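Local coordinates for beta-lactamase (PDB 5GS8), which probably hydrolyses beta-lactam antibiotics to substituted beta-amino acids, as a class A serine beta-lactamase, at residues T48-L53 with A213-S218; S106-S111 with N190-T195. One frame throughout, in Å; residues are numbered along the deposited sequence.

Contact 1 (T48-L53 with A213-S218). With NA (sodium ion), chain L; SO4 (sulfate ion), chain C.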
loop_
_atom_site.group_PDB
_atom_site.type_symbol
_atom_site.label_atom_id
_atom_site.label_comp_id
_atom_site.label_asym_id
_atom_site.label_seq_id
_atom_site.Cartn_x
_atom_site.Cartn_y
_atom_site.Cartn_z
ATOM N N THR A 48 -11.589 9.026 -0.345
ATOM C CA THR A 48 -12.341 10.166 0.195
ATOM C C THR A 48 -13.487 9.663 1.063
ATOM O O THR A 48 -13.887 10.370 1.978
ATOM C CB THR A 48 -12.871 11.140 -0.881
ATOM O OG1 THR A 48 -13.796 10.458 -1.736
ATOM C CG2 THR A 48 -11.710 11.751 -1.688
ATOM N N TYR A 49 -13.976 8.444 0.847
ATOM C CA TYR A 49 -15.075 7.944 1.671
ATOM C C TYR A 49 -14.661 7.533 3.063
ATOM O O TYR A 49 -15.522 7.216 3.888
ATOM C CB TYR A 49 -15.846 6.821 0.944
ATOM C CG TYR A 49 -15.306 5.410 0.993
ATOM C CD1 TYR A 49 -13.959 5.112 1.191
ATOM C CD2 TYR A 49 -16.153 4.338 0.727
ATOM C CE1 TYR A 49 -13.491 3.812 1.209
ATOM C CE2 TYR A 49 -15.700 3.045 0.720
ATOM C CZ TYR A 49 -14.358 2.772 0.965
ATOM O OH TYR A 49 -13.859 1.473 0.960
ATOM N N LYS A 50 -13.379 7.629 3.394
ATOM C CA LYS A 50 -12.951 7.420 4.785
ATOM C C LYS A 50 -13.417 8.580 5.664
ATOM O O LYS A 50 -13.525 8.416 6.876
ATOM C CB LYS A 50 -11.435 7.187 4.840
ATOM C CG LYS A 50 -11.015 5.845 4.197
ATOM C CD LYS A 50 -9.533 5.734 3.874
ATOM C CE LYS A 50 -9.227 4.462 3.076
ATOM N NZ LYS A 50 -7.864 4.452 2.533
ATOM N N PHE A 51 -13.695 9.745 5.060
ATOM C CA PHE A 51 -14.393 10.821 5.771
ATOM C C PHE A 51 -15.793 10.383 6.207
ATOM O O PHE A 51 -16.124 10.451 7.390
ATOM C CB PHE A 51 -14.427 12.106 4.900
ATOM C CG PHE A 51 -15.342 13.163 5.430
ATOM C CD1 PHE A 51 -15.075 13.799 6.633
ATOM C CD2 PHE A 51 -16.464 13.524 4.734
ATOM C CE1 PHE A 51 -15.893 14.831 7.070
ATOM C CE2 PHE A 51 -17.302 14.533 5.186
ATOM C CZ PHE A 51 -17.028 15.161 6.378
ATOM N N HIS A 52 -16.561 9.838 5.254
ATOM C CA HIS A 52 -17.929 9.401 5.516
ATOM C C HIS A 52 -17.887 8.316 6.589
ATOM O O HIS A 52 -18.721 8.277 7.509
ATOM C CB HIS A 52 -18.559 8.868 4.247
ATOM C CG HIS A 52 -18.470 9.809 3.086
ATOM N ND1 HIS A 52 -17.261 10.266 2.590
ATOM C CD2 HIS A 52 -19.420 10.289 2.258
ATOM C CE1 HIS A 52 -17.487 11.016 1.527
ATOM N NE2 HIS A 52 -18.785 11.080 1.334
ATOM N N LEU A 53 -16.945 7.397 6.436
ATOM C CA LEU A 53 -16.779 6.315 7.418
ATOM C C LEU A 53 -16.516 6.837 8.820
ATOM O O LEU A 53 -17.122 6.372 9.788
ATOM C CB LEU A 53 -15.648 5.398 6.982
ATOM C CG LEU A 53 -15.183 4.341 7.950
ATOM C CD1 LEU A 53 -16.264 3.338 8.276
ATOM C CD2 LEU A 53 -13.967 3.626 7.361
ATOM N N ALA A 213 -8.522 21.367 5.884
ATOM C CA ALA A 213 -9.012 20.145 6.542
ATOM C C ALA A 213 -9.518 19.246 5.431
ATOM O O ALA A 213 -10.499 19.575 4.780
ATOM C CB ALA A 213 -10.166 20.500 7.479
ATOM N N HIS A 214 -8.787 18.182 5.129
ATOM C CA HIS A 214 -9.092 17.457 3.903
ATOM C C HIS A 214 -8.854 15.977 3.963
ATOM O O HIS A 214 -8.213 15.458 4.861
ATOM C CB HIS A 214 -8.321 18.065 2.727
ATOM C CG HIS A 214 -6.847 17.782 2.727
ATOM N ND1 HIS A 214 -6.249 16.960 1.802
ATOM C CD2 HIS A 214 -5.858 18.178 3.567
ATOM C CE1 HIS A 214 -4.957 16.866 2.055
ATOM N NE2 HIS A 214 -4.694 17.580 3.142
ATOM N N LYS A 215 -9.372 15.311 2.939
ATOM C CA LYS A 215 -9.198 13.869 2.727
ATOM C C LYS A 215 -8.997 13.553 1.260
ATOM O O LYS A 215 -9.805 13.932 0.431
ATOM C CB LYS A 215 -10.404 13.093 3.252
ATOM C CG LYS A 215 -10.291 11.590 3.116
ATOM C CD LYS A 215 -9.361 10.987 4.159
ATOM C CE LYS A 215 -8.748 9.666 3.728
ATOM N NZ LYS A 215 -7.735 9.834 2.654
ATOM N N THR A 216 -7.889 12.886 0.956
ATOM C CA THR A 216 -7.555 12.524 -0.406
ATOM C C THR A 216 -8.251 11.225 -0.827
ATOM O O THR A 216 -8.722 10.437 0.003
ATOM C CB THR A 216 -6.010 12.347 -0.509
ATOM O OG1 THR A 216 -5.594 11.419 0.480
ATOM C CG2 THR A 216 -5.357 13.641 -0.278
ATOM N N GLY A 217 -8.185 10.920 -2.113
ATOM C CA GLY A 217 -8.475 9.573 -2.607
ATOM C C GLY A 217 -7.683 9.343 -3.891
ATOM O O GLY A 217 -7.590 10.266 -4.727
ATOM N N SER A 218 -7.221 8.113 -4.065
ATOM C CA SER A 218 -6.363 7.769 -5.233
ATOM C C SER A 218 -6.621 6.321 -5.643
ATOM O O SER A 218 -6.636 5.423 -4.794
ATOM C CB SER A 218 -4.903 7.898 -4.906
ATOM O OG SER A 218 -4.587 9.148 -4.327
HETATM NA NA NA L . -1.876 17.390 3.284
HETATM S S SO4 C . -5.320 7.863 -0.854
HETATM O O1 SO4 C . -6.335 6.994 -1.628
HETATM O O2 SO4 C . -4.760 6.938 0.172
HETATM O O3 SO4 C . -6.001 9.026 -0.243
HETATM O O4 SO4 C . -4.242 8.355 -1.613
HETATM O O HOH W 1 0.469 18.362 4.620
#
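Lys-215 leans from the edge strand onto the start of helix 49-64, its CG lying 3.8 Å from Thr-48 CA and its CE 3.8 Å from Lys-50 CB. With CG anti to the backbone N (chi1 -178°), the chain sets out across the gap, then bends at chi2 and chi4. That double bend turns NZ back to donate to Thr-216 O at 2.9 Å, approaching 26° off the carbonyl plane; NZ also bonds to Ser-111 OG. Lys-50, extended beyond CG, slants across it and takes its own NZ to Ser-47 OG and, as a salt bridge, to Glu-147. Phe-51 comes near Lys-215 with its backbone N and CB, while the ring leads off among Met-192, Leu-170 and Leu-171. At Thr-216 the side chain faces the other way, its OG1 donating to O3 of a sulfate ion. Thr-48 packs against the strand backbone here through its methyl: CG2 is 3.6 Å from Lys-215 O and equally close to Gly-217 N, while OG1 bonds to Met-45 O. Past Gly-217, Ser-218 OG donates to sulfate O4 at 2.8 Å, and its backbone N adds a weak bond to O1. Ser-47 to Lys-50 and Lys-215 to Gly-217 fit the SxxK and KTG motifs of class A enzymes. Sulfate, held also by Ser-47 and Ser-111, probably marks the pocket for the beta-lactam carboxylate, as in other class A enzymes.

Contact 2 (S106-S111 with N190-T195). With NA (sodium ion), chain Q; SO4 (sulfate ion), chain C.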
loop_
_atom_site.group_PDB
_atom_site.type_symbol
_atom_site.label_atom_id
_atom_site.label_comp_id
_atom_site.label_asym_id
_atom_site.label_seq_id
_atom_site.Cartn_x
_atom_site.Cartn_y
_atom_site.Cartn_z
ATOM N N SER A 106 -5.192 7.301 11.860
ATOM C CA SER A 106 -4.449 6.666 10.761
ATOM C C SER A 106 -5.288 6.536 9.493
ATOM O O SER A 106 -4.804 6.794 8.388
ATOM C CB SER A 106 -3.970 5.300 11.172
ATOM O OG SER A 106 -3.028 4.848 10.183
ATOM N N THR A 107 -6.555 6.207 9.691
ATOM C CA THR A 107 -7.471 5.987 8.540
ATOM C C THR A 107 -7.738 7.293 7.789
ATOM O O THR A 107 -7.817 7.318 6.559
ATOM C CB THR A 107 -8.771 5.341 9.044
ATOM O OG1 THR A 107 -8.463 4.070 9.661
ATOM C CG2 THR A 107 -9.723 5.107 7.910
ATOM N N VAL A 108 -7.945 8.378 8.515
ATOM C CA VAL A 108 -8.289 9.642 7.912
ATOM C C VAL A 108 -7.030 10.392 7.520
ATOM O O VAL A 108 -6.811 10.705 6.345
ATOM C CB VAL A 108 -9.157 10.502 8.842
ATOM C CG1 VAL A 108 -9.401 11.893 8.250
ATOM C CG2 VAL A 108 -10.478 9.817 9.111
ATOM N N SER A 109 -6.209 10.745 8.506
ATOM C CA SER A 109 -5.023 11.614 8.215
ATOM C C SER A 109 -3.989 10.931 7.329
ATOM O O SER A 109 -3.311 11.604 6.570
ATOM C CB SER A 109 -4.307 12.061 9.517
ATOM O OG SER A 109 -5.252 12.666 10.409
ATOM N N HIS A 110 -3.806 9.619 7.497
ATOM C CA HIS A 110 -2.832 8.868 6.732
ATOM C C HIS A 110 -3.466 7.891 5.746
ATOM O O HIS A 110 -2.766 7.110 5.115
ATOM C CB HIS A 110 -1.867 8.162 7.706
ATOM C CG HIS A 110 -0.899 9.079 8.394
ATOM N ND1 HIS A 110 -1.220 9.856 9.487
ATOM C CD2 HIS A 110 0.391 9.369 8.095
ATOM C CE1 HIS A 110 -0.184 10.607 9.820
ATOM N NE2 HIS A 110 0.810 10.322 8.996
ATOM N N SER A 111 -4.779 7.934 5.621
ATOM C CA SER A 111 -5.491 7.144 4.608
ATOM C C SER A 111 -5.278 5.637 4.724
ATOM O O SER A 111 -5.361 4.899 3.723
ATOM C CB SER A 111 -5.150 7.641 3.202
ATOM O OG SER A 111 -6.258 7.391 2.351
ATOM N N ASN A 190 -9.826 18.230 13.634
ATOM C CA ASN A 190 -8.403 18.237 13.877
ATOM C C ASN A 190 -7.721 17.167 13.026
ATOM O O ASN A 190 -6.686 17.418 12.417
ATOM C CB ASN A 190 -8.111 17.985 15.353
ATOM C CG ASN A 190 -8.242 19.229 16.205
ATOM O OD1 ASN A 190 -8.024 20.352 15.752
ATOM N ND2 ASN A 190 -8.577 19.025 17.461
ATOM N N THR A 191 -8.345 15.996 12.966
ATOM C CA THR A 191 -7.787 14.870 12.232
ATOM C C THR A 191 -7.654 15.207 10.721
ATOM O O THR A 191 -6.590 14.946 10.097
ATOM C CB THR A 191 -8.660 13.641 12.472
ATOM O OG1 THR A 191 -8.657 13.315 13.882
ATOM C CG2 THR A 191 -8.155 12.476 11.720
ATOM N N MET A 192 -8.647 15.916 10.181
ATOM C CA MET A 192 -8.626 16.344 8.792
ATOM C C MET A 192 -7.626 17.428 8.484
ATOM O O MET A 192 -7.018 17.453 7.402
ATOM C CB MET A 192 -10.017 16.766 8.360
ATOM C CG MET A 192 -10.964 15.572 8.280
ATOM S SD MET A 192 -12.649 16.061 7.928
ATOM C CE MET A 192 -12.484 16.617 6.215
ATOM N N ILE A 193 -7.365 18.313 9.468
ATOM C CA ILE A 193 -6.294 19.276 9.277
ATOM C C ILE A 193 -4.907 18.611 9.360
ATOM O O ILE A 193 -3.958 18.984 8.663
ATOM C CB ILE A 193 -6.403 20.440 10.294
ATOM C CG1 ILE A 193 -7.746 21.150 10.165
ATOM C CG2 ILE A 193 -5.198 21.358 10.154
ATOM C CD1 ILE A 193 -8.049 22.137 11.285
ATOM N N GLU A 194 -4.796 17.565 10.178
ATOM C CA GLU A 194 -3.555 16.836 10.384
ATOM C C GLU A 194 -3.239 15.915 9.194
ATOM O O GLU A 194 -2.172 15.292 9.180
ATOM C CB GLU A 194 -3.704 16.012 11.661
ATOM C CG GLU A 194 -3.593 16.869 12.923
ATOM C CD GLU A 194 -3.988 16.179 14.234
ATOM O OE1 GLU A 194 -4.443 15.023 14.235
ATOM O OE2 GLU A 194 -3.788 16.824 15.312
ATOM N N THR A 195 -4.163 15.769 8.249
ATOM C CA THR A 195 -3.877 14.929 7.086
ATOM C C THR A 195 -2.520 15.218 6.460
ATOM O O THR A 195 -2.179 16.400 6.215
ATOM C CB THR A 195 -5.007 15.117 6.045
ATOM O OG1 THR A 195 -6.217 14.597 6.604
ATOM C CG2 THR A 195 -4.684 14.455 4.715
HETATM NA NA NA Q . -3.598 18.899 5.804
HETATM S S SO4 C . -5.320 7.863 -0.854
HETATM O O1 SO4 C . -6.335 6.994 -1.628
HETATM O O2 SO4 C . -4.760 6.938 0.172
HETATM O O3 SO4 C . -6.001 9.026 -0.243
HETATM O O4 SO4 C . -4.242 8.355 -1.613
HETATM O O HOH W 2 -4.223 12.657 12.976
#
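Ser-109 and Thr-191 join the C-terminal ends of helices 100-109 and 182-193, a helix-to-helix contact in the class A beta-lactamase fold. Ser-109 OG donates to Thr-191 O at 2.7 Å, coming in tilted 35° from the carbonyl plane. Its chi1 of -53° sets the hydroxyl beside its own backbone N, within reach of the carbonyl of Thr-191. The same OG accepts a hydrogen bond from a water 2.8 Å away, which also donates to Glu-194 OE1, so the hydroxyl is held from two directions. Beside this polar pair, Val-108 CB rests 3.6 Å from the methyl CG2 of Thr-191, the two side chains crossing nearly at a right angle, and Val-108 CG1 reaches Met-192 CG in one of that residue's two conformers. Where the chain leaves the second helix, Thr-195 CA makes a CH...O contact with Ser-109 O.

In the next shell, Thr-191 OG1 bonds back to Phe-187 O, Ser-109 pairs by backbone with Thr-196, and a sodium ion joins Ile-193 O to Thr-195 O. Beyond the first helix's end the chain turns at Ser-111, which takes a left-handed helical conformation and probably opens the SxN motif. Ser-111 OG donates to sulfate O2 at 2.7 Å.

In the fold
From the N terminus, helix 4-15 leads into two strands of the five-stranded antiparallel sheet, 21-28 and 34-37, and after the short strand 43-44 the chain enters helix 49-64. Contact 1 closes the long loop from there to strand 212-218, an outermost strand of that sheet. Nested inside it, contact 2 closes the shorter loop between helices 100-109 and 182-193; strand 212-218 is the next element of secondary structure after the latter. The two contacts, their centres about 9 Å apart, touch directly. Thr-195 OG1 and His-214 O, 2.8 Å apart, probably form a hydrogen bond, as do Lys-50 NZ and Ser-111 O. Sulfate touches both contacts, where the helical part of the fold meets the sheet.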